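Local atomic coordinates of conserved hypothetical secreted protein (Helicobacter pylori, PDB entry 4RNZ), a protein that helps determine bacterial cell shape, probably as a zinc-dependent M23-family metallopeptidase acting on peptidoglycan. Residues S172-D180 and K306-Y316. Numbering follows the deposited sequence.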
loop_
_atom_site.group_PDB
_atom_site.type_symbol
_atom_site.label_atom_id
_atom_site.label_comp_id
_atom_site.label_asym_id
_atom_site.label_seq_id
_atom_site.Cartn_x
_atom_site.Cartn_y
_atom_site.Cartn_z
ATOM N N SER A 172 4.666 -13.231 3.156
ATOM C CA SER A 172 4.946 -11.874 3.517
ATOM C C SER A 172 5.864 -11.882 4.704
ATOM O O SER A 172 6.032 -12.904 5.382
ATOM C CB SER A 172 3.670 -11.164 3.945
ATOM O OG SER A 172 3.174 -11.768 5.145
ATOM N N HIS A 173 6.456 -10.723 4.937
ATOM C CA HIS A 173 7.258 -10.458 6.111
ATOM C C HIS A 173 6.799 -9.104 6.647
ATOM O O HIS A 173 6.190 -8.302 5.918
ATOM C CB HIS A 173 8.733 -10.419 5.727
ATOM C CG HIS A 173 9.659 -10.420 6.902
ATOM N ND1 HIS A 173 10.316 -9.288 7.333
ATOM C CD2 HIS A 173 10.041 -11.414 7.739
ATOM C CE1 HIS A 173 11.062 -9.584 8.383
ATOM N NE2 HIS A 173 10.919 -10.870 8.642
ATOM N N SER A 174 7.085 -8.845 7.913
ATOM C CA SER A 174 6.728 -7.560 8.532
ATOM C C SER A 174 7.359 -6.344 7.813
ATOM O O SER A 174 6.791 -5.249 7.840
ATOM C CB SER A 174 7.147 -7.569 9.999
ATOM O OG SER A 174 8.500 -7.937 10.086
ATOM N N ASN A 175 8.510 -6.543 7.166
ATOM C CA ASN A 175 9.133 -5.494 6.331
ATOM C C ASN A 175 8.379 -5.113 5.043
ATOM O O ASN A 175 8.805 -4.199 4.345
ATOM C CB ASN A 175 10.605 -5.842 6.001
ATOM C CG ASN A 175 10.740 -6.978 4.989
ATOM O OD1 ASN A 175 9.809 -7.278 4.218
ATOM N ND2 ASN A 175 11.907 -7.604 4.971
ATOM N N GLY A 176 7.296 -5.819 4.712
ATOM C CA GLY A 176 6.455 -5.475 3.552
ATOM C C GLY A 176 6.791 -6.168 2.233
ATOM O O GLY A 176 6.026 -6.080 1.272
ATOM N N HIS A 177 7.924 -6.863 2.186
ATOM C CA HIS A 177 8.345 -7.621 1.006
ATOM C C HIS A 177 7.892 -9.090 1.083
ATOM O O HIS A 177 7.561 -9.569 2.159
ATOM C CB HIS A 177 9.860 -7.548 0.881
ATOM C CG HIS A 177 10.370 -6.147 0.701
ATOM N ND1 HIS A 177 11.078 -5.749 -0.411
ATOM C CD2 HIS A 177 10.251 -5.042 1.480
ATOM C CE1 HIS A 177 11.387 -4.468 -0.305
ATOM N NE2 HIS A 177 10.894 -4.012 0.830
ATOM N N TYR A 178 7.870 -9.769 -0.070
ATOM C CA TYR A 178 7.480 -11.183 -0.189
ATOM C C TYR A 178 8.722 -12.054 -0.304
ATOM O O TYR A 178 9.697 -11.656 -0.950
ATOM C CB TYR A 178 6.662 -11.421 -1.446
ATOM C CG TYR A 178 5.274 -10.789 -1.532
ATOM C CD1 TYR A 178 4.322 -10.934 -0.498
ATOM C CD2 TYR A 178 4.892 -10.098 -2.696
ATOM C CE1 TYR A 178 3.050 -10.376 -0.622
ATOM C CE2 TYR A 178 3.635 -9.546 -2.839
ATOM C CZ TYR A 178 2.707 -9.672 -1.803
ATOM O OH TYR A 178 1.450 -9.113 -1.997
ATOM N N TYR A 179 8.649 -13.224 0.277
ATOM C CA TYR A 179 9.741 -14.137 0.304
ATOM C C TYR A 179 9.305 -15.514 -0.078
ATOM O O TYR A 179 8.207 -15.924 0.224
ATOM C CB TYR A 179 10.395 -14.150 1.680
ATOM C CG TYR A 179 11.104 -12.872 1.968
ATOM C CD1 TYR A 179 10.449 -11.839 2.570
ATOM C CD2 TYR A 179 12.388 -12.668 1.554
ATOM C CE1 TYR A 179 11.069 -10.651 2.804
ATOM C CE2 TYR A 179 13.016 -11.481 1.782
ATOM C CZ TYR A 179 12.343 -10.473 2.401
ATOM O OH TYR A 179 12.924 -9.281 2.632
ATOM N N ASP A 180 10.190 -16.209 -0.748
ATOM C CA ASP A 180 9.950 -17.576 -0.999
ATOM C C ASP A 180 10.251 -18.336 0.220
ATOM O O ASP A 180 10.582 -17.862 1.260
ATOM C CB ASP A 180 10.685 -18.164 -2.202
ATOM C CG ASP A 180 12.175 -18.256 -2.020
ATOM O OD1 ASP A 180 12.699 -18.271 -0.914
ATOM O OD2 ASP A 180 12.817 -18.309 -3.051
ATOM N N LYS A 306 2.981 0.294 -1.721
ATOM C CA LYS A 306 2.709 -1.068 -2.173
ATOM C C LYS A 306 1.297 -1.446 -1.735
ATOM O O LYS A 306 1.039 -1.505 -0.547
ATOM C CB LYS A 306 3.694 -2.059 -1.563
ATOM C CG LYS A 306 3.441 -3.505 -1.991
ATOM C CD LYS A 306 4.453 -4.486 -1.407
ATOM C CE LYS A 306 4.056 -5.940 -1.679
ATOM N NZ LYS A 306 5.127 -6.932 -1.337
ATOM N N ASN A 307 0.413 -1.719 -2.686
ATOM C CA ASN A 307 -0.966 -2.131 -2.371
ATOM C C ASN A 307 -1.663 -1.076 -1.502
ATOM O O ASN A 307 -2.382 -1.393 -0.553
ATOM C CB ASN A 307 -0.985 -3.514 -1.714
ATOM C CG ASN A 307 -0.727 -4.624 -2.715
ATOM O OD1 ASN A 307 -1.168 -4.532 -3.836
ATOM N ND2 ASN A 307 -0.023 -5.666 -2.305
ATOM N N SER A 308 -1.371 0.180 -1.832
ATOM C CA SER A 308 -1.940 1.370 -1.206
ATOM C C SER A 308 -1.237 1.811 0.079
ATOM O O SER A 308 -1.486 2.914 0.565
ATOM C CB SER A 308 -3.465 1.200 -0.995
ATOM O OG SER A 308 -3.693 0.574 0.273
ATOM N N ARG A 309 -0.344 0.991 0.625
ATOM C CA ARG A 309 0.310 1.291 1.880
ATOM C C ARG A 309 1.729 1.838 1.663
ATOM O O ARG A 309 2.491 1.281 0.901
ATOM C CB ARG A 309 0.376 0.044 2.734
ATOM C CG ARG A 309 -1.013 -0.453 3.156
ATOM C CD ARG A 309 -0.912 -1.736 3.953
ATOM N NE ARG A 309 -0.574 -2.871 3.103
ATOM C CZ ARG A 309 -1.451 -3.714 2.543
ATOM N NH1 ARG A 309 -2.769 -3.595 2.718
ATOM N NH2 ARG A 309 -0.995 -4.714 1.797
ATOM N N PRO A 310 2.073 2.942 2.332
ATOM C CA PRO A 310 3.429 3.479 2.202
ATOM C C PRO A 310 4.448 2.471 2.698
ATOM O O PRO A 310 4.216 1.777 3.688
ATOM C CB PRO A 310 3.422 4.735 3.108
ATOM C CG PRO A 310 2.150 4.711 3.887
ATOM C CD PRO A 310 1.238 3.686 3.292
ATOM N N ILE A 311 5.572 2.394 1.996
ATOM C CA ILE A 311 6.632 1.465 2.296
ATOM C C ILE A 311 7.961 2.216 2.099
ATOM O O ILE A 311 8.046 3.144 1.276
ATOM C CB ILE A 311 6.489 0.194 1.410
ATOM C CG1 ILE A 311 7.455 -0.907 1.866
ATOM C CG2 ILE A 311 6.693 0.527 -0.063
ATOM C CD1 ILE A 311 7.171 -2.297 1.300
ATOM N N ASN A 312 8.959 1.873 2.906
ATOM C CA ASN A 312 10.259 2.529 2.827
ATOM C C ASN A 312 10.899 2.316 1.445
ATOM O O ASN A 312 11.206 1.177 1.067
ATOM C CB ASN A 312 11.208 2.023 3.923
ATOM C CG ASN A 312 12.538 2.752 3.914
ATOM O OD1 ASN A 312 12.753 3.702 3.158
ATOM N ND2 ASN A 312 13.443 2.305 4.744
ATOM N N PRO A 313 11.089 3.407 0.676
ATOM C CA PRO A 313 11.612 3.256 -0.690
ATOM C C PRO A 313 13.013 2.634 -0.688
ATOM O O PRO A 313 13.350 1.867 -1.591
ATOM C CB PRO A 313 11.650 4.689 -1.211
ATOM C CG PRO A 313 10.605 5.393 -0.418
ATOM C CD PRO A 313 10.748 4.806 0.964
ATOM N N LEU A 314 13.787 2.947 0.345
ATOM C CA LEU A 314 15.155 2.480 0.453
ATOM C C LEU A 314 15.254 0.967 0.482
ATOM O O LEU A 314 16.205 0.401 -0.055
ATOM C CB LEU A 314 15.821 3.100 1.674
ATOM C CG LEU A 314 15.895 4.635 1.662
ATOM C CD1 LEU A 314 16.878 5.057 2.740
ATOM C CD2 LEU A 314 16.281 5.259 0.315
ATOM N N GLY A 315 14.249 0.303 1.045
ATOM C CA GLY A 315 14.192 -1.147 1.000
ATOM C C GLY A 315 14.217 -1.757 -0.380
ATOM O O GLY A 315 14.580 -2.924 -0.530
ATOM N N TYR A 316 13.828 -0.997 -1.402
ATOM C CA TYR A 316 13.815 -1.507 -2.772
ATOM C C TYR A 316 14.929 -0.957 -3.635
ATOM O O TYR A 316 15.005 -1.296 -4.833
ATOM C CB TYR A 316 12.531 -1.104 -3.472
ATOM C CG TYR A 316 11.311 -1.887 -3.121
ATOM C CD1 TYR A 316 11.081 -3.153 -3.685
ATOM C CD2 TYR A 316 10.346 -1.346 -2.284
ATOM C CE1 TYR A 316 9.930 -3.865 -3.386
ATOM C CE2 TYR A 316 9.195 -2.045 -1.983
ATOM C CZ TYR A 316 8.986 -3.302 -2.539
ATOM O OH TYR A 316 7.828 -3.981 -2.224
HETATM O O HOH W 1 11.155 -1.445 1.937
HETATM O O HOH W 2 0.802 -8.102 -4.305
#
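H177 lays CE1 over the centre of one face of the Y316 ring, 3.5 Å from Y316 CE1, with the two planes inclined at 31°. The edge of the imidazole is polar: NE2 shares an in-plane water with the carbonyl O of N312, and ND1 is hydrogen-bonded to E185. Histidine suits this place because its flat ring can pack on tyrosine while both nitrogens find partners. The Y178 ring offers one face to the ammonium of K306, whose NZ lies 3.5 Å from the ring centroid in a cation-pi contact; at the edge, a water accepts from Y178 OH and, at 3.3 Å, from N307 ND2. In K306, CG is anti to the backbone N (chi1 179°) and the later torsions are also near 180°, so the chain runs straight out to Y178. The same NZ donates to G176 O at 2.9 Å, in the carbonyl plane. I311 CD1 packs 4.0 Å from G176 O; G176, with positive phi (93°), closes the turn from H173. The contact joins this turn of the second domain to the 299-306/309-311 hairpin of the peptidase and the turn after it. Between them the ammonium meets a carbonyl oxygen and a pi face, which would probably stabilise its positive charge.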